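PDB 6NBO: N-isopropylammelide isopropylaminohydrolase from Burkholderia multivorans ATCC 17616, which is a zinc-binding member of the amidohydrolase family, hydrolases built around a TIM-type beta/alpha barrel. Local coordinates for residues Gly214-Leu219 / Lys245-His250; Ser249-Leu254 / Val274-Thr279; Asp183-Leu188 / Asp202-Ile207. All coordinates share one frame; numbering follows the deposited sequence.

Contact 1: residues Gly214-Leu219 / Lys245-His250; sequences GLDLHL and KVTISH. With ZN (zinc ion), chain B; EDO (1,2-ethanediol), chain K.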
loop_
_atom_site.group_PDB
_atom_site.type_symbol
_atom_site.label_atom_id
_atom_site.label_comp_id
_atom_site.label_asym_id
_atom_site.label_seq_id
_atom_site.Cartn_x
_atom_site.Cartn_y
_atom_site.Cartn_z
ATOM N N GLY A 214 -15.223 -2.313 2.482
ATOM C CA GLY A 214 -14.814 -1.041 1.941
ATOM C C GLY A 214 -14.434 -1.147 0.478
ATOM O O GLY A 214 -14.457 -2.218 -0.134
ATOM N N LEU A 215 -14.066 0.005 -0.089
ATOM C CA LEU A 215 -13.682 0.104 -1.490
ATOM C C LEU A 215 -12.389 0.892 -1.620
ATOM O O LEU A 215 -12.104 1.792 -0.823
ATOM C CB LEU A 215 -14.759 0.792 -2.345
ATOM C CG LEU A 215 -16.146 0.154 -2.309
ATOM C CD1 LEU A 215 -17.017 0.838 -1.259
ATOM C CD2 LEU A 215 -16.759 0.244 -3.675
ATOM N N ASP A 216 -11.609 0.538 -2.638
ATOM C CA ASP A 216 -10.409 1.285 -3.008
ATOM C C ASP A 216 -10.471 1.425 -4.521
ATOM O O ASP A 216 -10.277 0.442 -5.243
ATOM C CB ASP A 216 -9.130 0.565 -2.552
ATOM C CG ASP A 216 -7.858 1.349 -2.844
ATOM O OD1 ASP A 216 -7.799 2.065 -3.863
ATOM O OD2 ASP A 216 -6.897 1.243 -2.047
ATOM N N LEU A 217 -10.726 2.642 -4.996
ATOM C CA LEU A 217 -11.088 2.889 -6.387
ATOM C C LEU A 217 -9.951 3.609 -7.102
ATOM O O LEU A 217 -9.469 4.632 -6.618
ATOM C CB LEU A 217 -12.380 3.717 -6.457
ATOM C CG LEU A 217 -13.571 3.073 -5.744
ATOM C CD1 LEU A 217 -14.750 4.024 -5.700
ATOM C CD2 LEU A 217 -13.960 1.754 -6.423
ATOM N N HIS A 218 -9.516 3.059 -8.244
ATOM C CA HIS A 218 -8.578 3.748 -9.126
ATOM C C HIS A 218 -9.294 4.907 -9.813
ATOM O O HIS A 218 -10.276 4.693 -10.528
ATOM C CB HIS A 218 -8.036 2.795 -10.201
ATOM C CG HIS A 218 -6.980 1.842 -9.731
ATOM N ND1 HIS A 218 -7.233 0.839 -8.821
ATOM C CD2 HIS A 218 -5.678 1.703 -10.091
ATOM C CE1 HIS A 218 -6.129 0.137 -8.620
ATOM N NE2 HIS A 218 -5.171 0.640 -9.382
ATOM N N LEU A 219 -8.794 6.129 -9.652
ATOM C CA LEU A 219 -9.388 7.278 -10.329
ATOM C C LEU A 219 -8.282 7.968 -11.116
ATOM O O LEU A 219 -7.550 8.797 -10.565
ATOM C CB LEU A 219 -10.065 8.235 -9.339
ATOM C CG LEU A 219 -10.897 9.310 -10.054
ATOM C CD1 LEU A 219 -12.001 8.668 -10.907
ATOM C CD2 LEU A 219 -11.491 10.315 -9.083
ATOM N N LYS A 245 -14.087 3.905 5.092
ATOM C CA LYS A 245 -14.111 2.654 4.348
ATOM C C LYS A 245 -13.846 2.829 2.861
ATOM O O LYS A 245 -13.866 1.835 2.125
ATOM C CB LYS A 245 -15.458 1.945 4.543
ATOM C CG LYS A 245 -15.558 1.218 5.878
ATOM C CD LYS A 245 -16.910 0.557 6.045
ATOM C CE LYS A 245 -16.798 -0.955 6.136
ATOM N NZ LYS A 245 -18.150 -1.578 6.271
ATOM N N VAL A 246 -13.581 4.048 2.390
ATOM C CA VAL A 246 -13.337 4.292 0.970
ATOM C C VAL A 246 -11.966 4.935 0.800
ATOM O O VAL A 246 -11.597 5.843 1.550
ATOM C CB VAL A 246 -14.447 5.176 0.356
ATOM C CG1 VAL A 246 -14.088 5.589 -1.086
ATOM C CG2 VAL A 246 -15.773 4.437 0.376
ATOM N N THR A 247 -11.209 4.444 -0.180
ATOM C CA THR A 247 -9.904 4.964 -0.553
ATOM C C THR A 247 -9.963 5.339 -2.026
ATOM O O THR A 247 -10.568 4.616 -2.835
ATOM C CB THR A 247 -8.813 3.897 -0.302
ATOM O OG1 THR A 247 -8.807 3.551 1.086
ATOM C CG2 THR A 247 -7.420 4.373 -0.716
ATOM N N ILE A 248 -9.364 6.474 -2.374
ATOM C CA ILE A 248 -9.220 6.893 -3.767
ATOM C C ILE A 248 -7.764 6.719 -4.157
ATOM O O ILE A 248 -6.882 7.360 -3.573
ATOM C CB ILE A 248 -9.639 8.356 -3.981
ATOM C CG1 ILE A 248 -10.978 8.636 -3.300
ATOM C CG2 ILE A 248 -9.684 8.651 -5.494
ATOM C CD1 ILE A 248 -12.135 7.872 -3.902
ATOM N N SER A 249 -7.501 5.880 -5.160
ATOM C CA SER A 249 -6.134 5.695 -5.632
ATOM C C SER A 249 -5.854 6.598 -6.827
ATOM O O SER A 249 -6.697 6.743 -7.718
ATOM C CB SER A 249 -5.883 4.236 -6.014
ATOM O OG SER A 249 -5.740 3.418 -4.850
ATOM N N HIS A 250 -4.645 7.177 -6.837
ATOM C CA HIS A 250 -4.081 8.032 -7.881
ATOM C C HIS A 250 -4.653 9.444 -7.786
ATOM O O HIS A 250 -3.943 10.369 -7.372
ATOM C CB HIS A 250 -4.291 7.404 -9.261
ATOM C CG HIS A 250 -3.719 6.023 -9.368
ATOM N ND1 HIS A 250 -2.471 5.699 -8.876
ATOM C CD2 HIS A 250 -4.237 4.875 -9.864
ATOM C CE1 HIS A 250 -2.236 4.415 -9.085
ATOM N NE2 HIS A 250 -3.289 3.891 -9.687
HETATM ZN ZN ZN B . -2.900 0.641 -9.415
HETATM C C1 EDO K . -12.886 -2.782 5.271
HETATM O O1 EDO K . -14.031 -3.473 4.787
HETATM C C2 EDO K . -13.058 -1.279 5.165
HETATM O O2 EDO K . -11.781 -0.718 5.457
HETATM O O HOH W 1 -10.589 1.491 1.355
HETATM O O HOH W 2 -4.415 0.978 -2.939
#
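Leu215, Leu217 and Leu219 each donate a backbone N-H to strand 246-250 or the residue just before it, the acceptors being the carbonyls of Lys245, Thr247 and Ser249. In return, Leu215 O and Leu217 O receive Thr247 N and Ser249 N. The shortest of these bonds, Ser249 N to Leu217 O at 2.7 Å, is also nearly straight, at 170°.

Polar side chains meet on one face. Asp216 extends with CG anti to its backbone N (chi1 -177°), and OD1 accepts Ser249 OG at 2.7 Å through its syn lone pair. OD2 lies 3.4 Å from Thr247 CG2, takes a hydrogen bond from a water and forms a salt bridge with Arg124. Ser249 OG also bonds His65, a zinc ligand, which makes Ser249 a second-shell residue of the zinc site, held in turn by Asp216.

The two strands are neighbours in the TIM barrel, joined through helix 223-239 as a beta-alpha-beta crossover. Leu215, Leu217, Val246 and Ile248 face the outer helices, as suits their apolar side chains. Leu215 and Val246 lie side by side, CD1 to CG2 4.1 Å, and Leu219 CB rests 3.9 Å from Ile248 CG2.

Metal-binding histidines lie at or near the C-terminal ends of the two strands. His218 NE2 holds a zinc ion at 2.3 Å, while its CD2 meets the edge of the His250 ring, 3.3 Å from NE2, with the planes at 65°.

Contact 2: residues Ser249-Leu254 / Val274-Thr279; sequences SHAFCL and VAVVTT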
loop_
_atom_site.group_PDB
_atom_site.type_symbol
_atom_site.label_atom_id
_atom_site.label_comp_id
_atom_site.label_asym_id
_atom_site.label_seq_id
_atom_site.Cartn_x
_atom_site.Cartn_y
_atom_site.Cartn_z
ATOM N N SER A 249 -7.501 5.880 -5.160
ATOM C CA SER A 249 -6.134 5.695 -5.632
ATOM C C SER A 249 -5.854 6.598 -6.827
ATOM O O SER A 249 -6.697 6.743 -7.718
ATOM C CB SER A 249 -5.883 4.236 -6.014
ATOM O OG SER A 249 -5.740 3.418 -4.850
ATOM N N HIS A 250 -4.645 7.177 -6.837
ATOM C CA HIS A 250 -4.081 8.032 -7.881
ATOM C C HIS A 250 -4.653 9.444 -7.786
ATOM O O HIS A 250 -3.943 10.369 -7.372
ATOM C CB HIS A 250 -4.291 7.404 -9.261
ATOM C CG HIS A 250 -3.719 6.023 -9.368
ATOM N ND1 HIS A 250 -2.471 5.699 -8.876
ATOM C CD2 HIS A 250 -4.237 4.875 -9.864
ATOM C CE1 HIS A 250 -2.236 4.415 -9.085
ATOM N NE2 HIS A 250 -3.289 3.891 -9.687
ATOM N N ALA A 251 -5.927 9.624 -8.135
ATOM C CA ALA A 251 -6.617 10.895 -7.916
ATOM C C ALA A 251 -5.898 12.054 -8.602
ATOM O O ALA A 251 -5.801 13.154 -8.050
ATOM C CB ALA A 251 -6.788 11.176 -6.423
ATOM N N PHE A 252 -5.400 11.803 -9.822
ATOM C CA PHE A 252 -4.661 12.813 -10.575
ATOM C C PHE A 252 -5.438 14.118 -10.718
ATOM O O PHE A 252 -4.828 15.192 -10.794
ATOM C CB PHE A 252 -4.309 12.291 -11.972
ATOM C CG PHE A 252 -3.557 10.996 -11.974
ATOM C CD1 PHE A 252 -2.599 10.725 -11.010
ATOM C CD2 PHE A 252 -3.805 10.048 -12.950
ATOM C CE1 PHE A 252 -1.904 9.524 -11.020
ATOM C CE2 PHE A 252 -3.118 8.850 -12.970
ATOM C CZ PHE A 252 -2.163 8.586 -12.006
ATOM N N CYS A 253 -6.771 14.056 -10.780
ATOM C CA CYS A 253 -7.528 15.286 -11.009
ATOM C C CYS A 253 -7.318 16.306 -9.899
ATOM O O CYS A 253 -7.501 17.506 -10.135
ATOM C CB CYS A 253 -9.022 14.983 -11.161
ATOM S SG CYS A 253 -9.834 14.327 -9.676
ATOM N N LEU A 254 -6.919 15.860 -8.706
ATOM C CA LEU A 254 -6.644 16.783 -7.612
ATOM C C LEU A 254 -5.427 17.654 -7.896
ATOM O O LEU A 254 -5.257 18.689 -7.246
ATOM C CB LEU A 254 -6.453 16.002 -6.303
ATOM C CG LEU A 254 -7.680 15.256 -5.748
ATOM C CD1 LEU A 254 -7.321 14.376 -4.535
ATOM C CD2 LEU A 254 -8.784 16.239 -5.373
ATOM N N VAL A 274 -11.814 9.508 4.036
ATOM C CA VAL A 274 -11.339 8.962 2.767
ATOM C C VAL A 274 -9.872 9.332 2.587
ATOM O O VAL A 274 -9.526 10.515 2.555
ATOM C CB VAL A 274 -12.179 9.488 1.595
ATOM C CG1 VAL A 274 -11.558 9.050 0.271
ATOM C CG2 VAL A 274 -13.621 9.019 1.727
ATOM N N ALA A 275 -9.009 8.322 2.463
ATOM C CA ALA A 275 -7.591 8.521 2.216
ATOM C C ALA A 275 -7.311 8.538 0.717
ATOM O O ALA A 275 -8.126 8.089 -0.094
ATOM C CB ALA A 275 -6.763 7.406 2.878
ATOM N N VAL A 276 -6.149 9.084 0.354
ATOM C CA VAL A 276 -5.719 9.093 -1.034
ATOM C C VAL A 276 -4.405 8.327 -1.140
ATOM O O VAL A 276 -3.535 8.412 -0.271
ATOM C CB VAL A 276 -5.615 10.537 -1.595
ATOM C CG1 VAL A 276 -4.480 11.337 -0.937
ATOM C CG2 VAL A 276 -5.480 10.516 -3.117
ATOM N N VAL A 277 -4.289 7.536 -2.210
ATOM C CA VAL A 277 -3.054 6.829 -2.523
ATOM C C VAL A 277 -2.325 7.608 -3.605
ATOM O O VAL A 277 -2.909 7.927 -4.649
ATOM C CB VAL A 277 -3.323 5.391 -2.992
ATOM C CG1 VAL A 277 -2.029 4.775 -3.505
ATOM C CG2 VAL A 277 -3.943 4.575 -1.880
ATOM N N THR A 278 -1.052 7.909 -3.378
ATOM C CA THR A 278 -0.228 8.463 -4.443
ATOM C C THR A 278 0.977 7.559 -4.647
ATOM O O THR A 278 1.560 7.058 -3.684
ATOM C CB THR A 278 0.209 9.912 -4.162
ATOM O OG1 THR A 278 0.884 10.429 -5.316
ATOM C CG2 THR A 278 1.129 10.024 -2.930
ATOM N N THR A 279 1.309 7.307 -5.908
ATOM C CA THR A 279 2.505 6.556 -6.255
ATOM C C THR A 279 3.546 7.464 -6.880
ATOM O O THR A 279 4.574 6.984 -7.373
ATOM C CB THR A 279 2.143 5.401 -7.185
ATOM O OG1 THR A 279 1.742 5.920 -8.460
ATOM C CG2 THR A 279 0.991 4.592 -6.574
HETATM O O HOH W 3 -0.502 7.560 -8.355
HETATM O O HOH W 4 -0.969 10.214 -7.473
#
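The His250 ring meets Thr279 at its edge, where Thr279 CG2 comes within 4.1 Å of CE1, near the ring plane. Ser249 CB lies over one face of this imidazole, offset toward the rim. A second flat group, the Phe252 ring, has His250 CB 3.6 Å above one of its faces, also near the rim. Thr279 turns its methyl to the histidine because CG2 stands anti to the carbonyl carbon, with OG1 between the backbone N and the carbonyl carbon (chi1 69°).

A water joins the same two residues: it is hydrogen-bonded to His250 ND1 at 2.8 Å and accepts Thr279 N at 3.1 Å, linking the imidazole to the residue that follows strand 275-278. Another water donates to His250 O and bonds Thr278 OG1, a second bridge between the segments.

These are adjacent parallel strands of the TIM barrel, joined in the chain through helix 259-272, and His250 stands at the C-terminal end of its strand, the end where amidohydrolases carry their metals. With Asp304 it binds a second zinc ion, distinct from the one held by His218; Asp304 is a ligand of both.

The direct backbone link is His250 N to Val277 O, 2.9 Å. At His250 itself the chain turns sharply: it has phi 78° and psi -71°, the values of a classic gamma turn, and Ala251 N makes a weak bond of 3.0 Å back to Ser249 O.

Van der Waals contacts flank this link. Ser249 OG, whose polar partners are Asp216 and His65, passes 3.6 Å from Val277 CB on the face both side chains share. Small Ala251 approaches Val276 through its CB, although Val276 was modelled in two conformers, which leaves that contact less certain.

Contact 3: residues Asp183-Leu188 / Asp202-Ile207; sequences DLLGGL and DVLFGI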
loop_
_atom_site.group_PDB
_atom_site.type_symbol
_atom_site.label_atom_id
_atom_site.label_comp_id
_atom_site.label_asym_id
_atom_site.label_seq_id
_atom_site.Cartn_x
_atom_site.Cartn_y
_atom_site.Cartn_z
ATOM N N ASP A 183 -10.542 -8.646 0.469
ATOM C CA ASP A 183 -10.959 -7.810 1.593
ATOM C C ASP A 183 -11.783 -6.612 1.147
ATOM O O ASP A 183 -12.721 -6.205 1.847
ATOM C CB ASP A 183 -9.734 -7.333 2.353
ATOM C CG ASP A 183 -8.895 -8.481 2.797
ATOM O OD1 ASP A 183 -9.393 -9.245 3.629
ATOM O OD2 ASP A 183 -7.805 -8.675 2.238
ATOM N N LEU A 184 -11.433 -6.036 0.006
ATOM C CA LEU A 184 -11.967 -4.753 -0.426
ATOM C C LEU A 184 -12.418 -4.865 -1.869
ATOM O O LEU A 184 -11.900 -5.685 -2.633
ATOM C CB LEU A 184 -10.908 -3.637 -0.316
ATOM C CG LEU A 184 -10.424 -3.336 1.103
ATOM C CD1 LEU A 184 -9.127 -2.561 1.061
ATOM C CD2 LEU A 184 -11.481 -2.550 1.848
ATOM N N LEU A 185 -13.378 -4.027 -2.246
ATOM C CA LEU A 185 -13.819 -3.974 -3.630
ATOM C C LEU A 185 -13.067 -2.868 -4.356
ATOM O O LEU A 185 -12.943 -1.754 -3.842
ATOM C CB LEU A 185 -15.329 -3.736 -3.707
ATOM C CG LEU A 185 -15.929 -3.866 -5.107
ATOM C CD1 LEU A 185 -15.622 -5.252 -5.682
ATOM C CD2 LEU A 185 -17.437 -3.614 -5.058
ATOM N N GLY A 186 -12.570 -3.173 -5.553
ATOM C CA GLY A 186 -11.943 -2.184 -6.397
ATOM C C GLY A 186 -12.834 -1.766 -7.561
ATOM O O GLY A 186 -13.969 -2.202 -7.709
ATOM N N GLY A 187 -12.272 -0.904 -8.398
ATOM C CA GLY A 187 -13.006 -0.344 -9.521
ATOM C C GLY A 187 -12.222 0.812 -10.091
ATOM O O GLY A 187 -11.170 1.191 -9.573
ATOM N N LEU A 188 -12.743 1.377 -11.185
ATOM C CA LEU A 188 -11.996 2.457 -11.812
ATOM C C LEU A 188 -12.921 3.347 -12.627
ATOM O O LEU A 188 -13.999 2.932 -13.059
ATOM C CB LEU A 188 -10.861 1.931 -12.696
ATOM C CG LEU A 188 -11.128 1.300 -14.065
ATOM C CD1 LEU A 188 -9.797 1.003 -14.763
ATOM C CD2 LEU A 188 -11.962 0.024 -13.941
ATOM N N ASP A 202 -23.142 3.046 -8.324
ATOM C CA ASP A 202 -24.191 2.338 -7.601
ATOM C C ASP A 202 -23.945 0.829 -7.604
ATOM O O ASP A 202 -24.155 0.160 -6.585
ATOM C CB ASP A 202 -25.554 2.670 -8.203
ATOM C CG ASP A 202 -26.012 4.107 -7.908
ATOM O OD1 ASP A 202 -25.395 4.811 -7.074
ATOM O OD2 ASP A 202 -27.000 4.532 -8.528
ATOM N N VAL A 203 -23.481 0.269 -8.723
ATOM C CA VAL A 203 -23.223 -1.173 -8.769
ATOM C C VAL A 203 -22.113 -1.549 -7.790
ATOM O O VAL A 203 -22.252 -2.480 -6.987
ATOM C CB VAL A 203 -22.891 -1.621 -10.204
ATOM C CG1 VAL A 203 -22.245 -3.010 -10.203
ATOM C CG2 VAL A 203 -24.157 -1.632 -11.076
ATOM N N LEU A 204 -21.000 -0.821 -7.833
ATOM C CA LEU A 204 -19.873 -1.136 -6.962
ATOM C C LEU A 204 -20.233 -0.959 -5.488
ATOM O O LEU A 204 -19.940 -1.828 -4.659
ATOM C CB LEU A 204 -18.683 -0.255 -7.332
ATOM C CG LEU A 204 -17.991 -0.573 -8.653
ATOM C CD1 LEU A 204 -16.959 0.511 -8.961
ATOM C CD2 LEU A 204 -17.342 -1.956 -8.580
ATOM N N PHE A 205 -20.848 0.173 -5.126
ATOM C CA PHE A 205 -21.202 0.348 -3.717
ATOM C C PHE A 205 -22.232 -0.683 -3.270
ATOM O O PHE A 205 -22.222 -1.105 -2.108
ATOM C CB PHE A 205 -21.700 1.775 -3.444
ATOM C CG PHE A 205 -20.586 2.741 -3.149
ATOM C CD1 PHE A 205 -19.857 3.315 -4.181
ATOM C CD2 PHE A 205 -20.227 3.031 -1.837
ATOM C CE1 PHE A 205 -18.803 4.190 -3.912
ATOM C CE2 PHE A 205 -19.190 3.904 -1.559
ATOM C CZ PHE A 205 -18.470 4.485 -2.596
ATOM N N GLY A 206 -23.124 -1.103 -4.172
ATOM C CA GLY A 206 -24.083 -2.133 -3.815
ATOM C C GLY A 206 -23.400 -3.440 -3.459
ATOM O O GLY A 206 -23.744 -4.084 -2.464
ATOM N N ILE A 207 -22.410 -3.837 -4.252
ATOM C CA ILE A 207 -21.706 -5.086 -3.976
ATOM C C ILE A 207 -20.965 -4.994 -2.652
ATOM O O ILE A 207 -21.060 -5.891 -1.808
ATOM C CB ILE A 207 -20.752 -5.436 -5.130
ATOM C CG1 ILE A 207 -21.541 -5.662 -6.422
ATOM C CG2 ILE A 207 -19.889 -6.675 -4.769
ATOM C CD1 ILE A 207 -20.653 -5.720 -7.663
#
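Leu185 holds CG anti to its backbone N (chi1 -172°), which carries CD2 across to the helix, while Leu204 places CG anti to its carbonyl carbon (chi1 -71°) and reaches back toward the strand. The closest meeting is tight: Leu185 CD2 lies 3.1 Å from Leu204 O, a methyl pressed on a helix carbonyl. The same methyl is 3.9 Å from Leu204 CD2 and 3.8 Å from Ile207 CB, so it touches two residues nearly one helical turn apart. Leu185 and Ile207 cross at about a right angle, which brings the branched CB of the isoleucine against the end of the leucine.

The two methyls of Leu204 divide along the strand. CD2 lies 3.5 Å from Gly186 O, a buried carbonyl with no polar partner in the model, and CD1 rests 4.1 Å from Gly187 CA. Having no side chain on the helix-facing side, Gly187 leaves that methyl its space, and the extended backbone there, with phi 167°, is one that glycine adopts readily.

Around this packing, Leu204 also touches Leu217 of the next strand, while Leu185 and Ile207 reach helix 170-180. The strand and helix axes are 9.1 Å apart and run antiparallel, the arrangement of a barrel strand and the outer helix that follows it in the beta-alpha units of a TIM barrel.

In the fold
The three contacts follow one another around the barrel wall, with strands 184-188, 215-219, 246-250 and 275-278 lying side by side. Contacts 1 and 2 share Ser249 and His250, and their centres are about 8 Å apart; Ile248 O and Val277 N, at 2.9 Å, probably form a hydrogen bond between them. Contact 3 lies about 9 Å from contact 1, centre to centre, and reaches it through the probable bond of His218 N to Gly187 O, 2.8 Å. Contacts 2 and 3 do not touch, their centres being about 17 Å apart. Contact 1 holds the zinc ligands His218 and His250, the latter shared with contact 2, whereas contact 3 packs an outer helix behind that wall.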